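Local coordinates for protein rhizavidin (Rhizobium etli, PDB 3EW1) that binds biotin with high affinity as a dimeric member of the avidin family, at residues K7-S10 / S11-S14. Residues are numbered along the deposited sequence; the frame is centred on the assembly and turned at random.
Sequences KDFS and SIAS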
ATOM      1  N   LYS B   7      17.291 -24.476  -4.289  1.00 26.84           N
ATOM      2  CA  LYS B   7      17.926 -23.945  -3.083  1.00 28.39           C
ATOM      3  C   LYS B   7      17.052 -24.376  -1.901  1.00 29.86           C
ATOM      4  O   LYS B   7      16.049 -25.062  -2.087  1.00 29.64           O
ATOM      5  CB  LYS B   7      17.944 -22.409  -3.124  1.00 28.03           C
ATOM      6  CG  LYS B   7      18.885 -21.761  -4.120  1.00 28.34           C
ATOM      7  CD  LYS B   7      18.568 -20.294  -4.178  1.00 28.45           C
ATOM      8  CE  LYS B   7      19.376 -19.537  -5.210  1.00 28.92           C
ATOM      9  NZ  LYS B   7      20.704 -19.157  -4.680  1.00 30.09           N
ATOM     10  N   ASP B   8      17.425 -23.947  -0.699  1.00 32.16           N
ATOM     11  CA  ASP B   8      16.610 -24.179   0.495  1.00 34.24           C
ATOM     12  C   ASP B   8      15.274 -23.446   0.330  1.00 35.16           C
ATOM     13  O   ASP B   8      15.266 -22.273  -0.005  1.00 36.22           O
ATOM     14  CB  ASP B   8      17.367 -23.640   1.734  1.00 35.06           C
ATOM     15  CG  ASP B   8      16.813 -24.185   3.062  1.00 37.70           C
ATOM     16  OD1 ASP B   8      15.614 -24.515   3.133  1.00 41.42           O
ATOM     17  OD2 ASP B   8      17.587 -24.294   4.037  1.00 41.54           O
ATOM     18  N   PHE B   9      14.154 -24.122   0.576  1.00 36.19           N
ATOM     19  CA  PHE B   9      12.830 -23.497   0.422  1.00 37.31           C
ATOM     20  C   PHE B   9      12.602 -22.324   1.389  1.00 37.99           C
ATOM     21  O   PHE B   9      12.120 -21.260   0.985  1.00 37.05           O
ATOM     22  CB  PHE B   9      11.715 -24.539   0.583  1.00 37.55           C
ATOM     23  CG  PHE B   9      10.354 -23.942   0.829  1.00 37.50           C
ATOM     24  CD1 PHE B   9       9.773 -24.011   2.096  1.00 37.97           C
ATOM     25  CD2 PHE B   9       9.655 -23.323  -0.193  1.00 36.29           C
ATOM     26  CE1 PHE B   9       8.508 -23.466   2.348  1.00 38.70           C
ATOM     27  CE2 PHE B   9       8.366 -22.780   0.044  1.00 38.47           C
ATOM     28  CZ  PHE B   9       7.812 -22.847   1.312  1.00 38.06           C
ATOM     29  N   SER B  10      12.948 -22.531   2.656  1.00 39.33           N
ATOM     30  CA  SER B  10      12.677 -21.531   3.681  1.00 40.70           C
ATOM     31  C   SER B  10      13.382 -20.227   3.318  1.00 40.56           C
ATOM     32  O   SER B  10      12.790 -19.130   3.425  1.00 41.78           O
ATOM     33  CB  SER B  10      13.115 -22.024   5.065  1.00 40.98           C
ATOM     34  OG  SER B  10      12.392 -21.344   6.089  1.00 44.40           O
ATOM     35  N   SER B  11      14.631 -20.342   2.871  0.50 40.04           N
ATOM     36  CA  SER B  11      15.441 -19.170   2.555  0.50 39.21           C
ATOM     37  C   SER B  11      14.942 -18.396   1.330  0.50 38.38           C
ATOM     38  O   SER B  11      15.178 -17.192   1.229  0.50 38.54           O
ATOM     39  CB  SER B  11      16.911 -19.561   2.376  0.50 39.19           C
ATOM     40  OG  SER B  11      17.701 -18.417   2.100  0.50 39.83           O
ATOM     41  N   ILE B  12      14.258 -19.081   0.411  1.00 37.50           N
ATOM     42  CA  ILE B  12      13.752 -18.433  -0.816  1.00 35.81           C
ATOM     43  C   ILE B  12      12.250 -18.087  -0.839  1.00 34.04           C
ATOM     44  O   ILE B  12      11.822 -17.247  -1.635  1.00 34.12           O
ATOM     45  CB  ILE B  12      14.138 -19.221  -2.088  1.00 36.73           C
ATOM     46  CG1 ILE B  12      13.607 -20.661  -2.039  1.00 37.22           C
ATOM     47  CG2 ILE B  12      15.672 -19.213  -2.255  1.00 37.81           C
ATOM     48  CD1 ILE B  12      12.112 -20.791  -2.192  1.00 39.14           C
ATOM     49  N   ALA B  13      11.464 -18.730   0.024  1.00 31.80           N
ATOM     50  CA  ALA B  13      10.030 -18.485   0.127  1.00 29.88           C
ATOM     51  C   ALA B  13       9.760 -17.065   0.634  1.00 28.31           C
ATOM     52  O   ALA B  13       8.671 -16.507   0.410  1.00 26.70           O
ATOM     53  CB  ALA B  13       9.397 -19.505   1.080  1.00 30.63           C
ATOM     54  N   SER B  14      10.730 -16.489   1.340  1.00 25.91           N
ATOM     55  CA  SER B  14      10.553 -15.129   1.846  1.00 24.48           C
ATOM     56  C   SER B  14      11.793 -14.303   1.553  1.00 23.29           C
ATOM     57  O   SER B  14      12.822 -14.840   1.119  1.00 23.13           O
ATOM     58  CB  SER B  14      10.244 -15.157   3.341  1.00 25.42           C
ATOM     59  OG  SER B  14      11.291 -15.812   4.027  1.00 28.65           O
TER
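Phe9 and Ala13, one helical turn apart, carry the apolar side of this local contact. The Ala13 methyl sits over one face of the Phe9 ring in a CH-pi contact, with CB 3.9 Å from the ring centroid and 25° off the normal. It is offset toward the rim, so that it lies nearest CE2, at 3.6 Å. The ring reaches it because CG of Phe9 is anti to the backbone N (chi1 164°), which carries the phenyl group along the helix toward the next turn. Ile12 approaches the same ring obliquely, its CD1 coming within 4.1 Å of Phe9 CD2, and the two side chains cross at about a right angle. On its other branch, Ile12 CG2 packs against Lys7 CD at 3.6 Å, touching the aliphatic part of the lysine before the chain bends at chi4 and takes NZ away.

Phe9, Ile12 and Ala13 belong to the short helix 9-13, with Lys7 in the loop before it. The helix leads directly into strand 15-21, the first strand of the eight-stranded antiparallel barrel of the avidin fold. It belongs to the N-terminal arm, and the contact lies on the surface, away from the biotin site.

Backbone bonding within this single turn is uneven. Phe9 O accepts from Ala13 N at 2.8 Å. Ile12 N is shared between Asp8 O, 3.4 Å away, and Phe9 O, and both bonds are weak and bent. Ile12 CG1, placed between its own N and carbonyl carbon (chi1 58°), presses against Asp8 O at 3.1 Å.

At the helix start Asp8 is the N-cap: its OD1 accepts a weak capping bond from Ser10 N, 3.4 Å away.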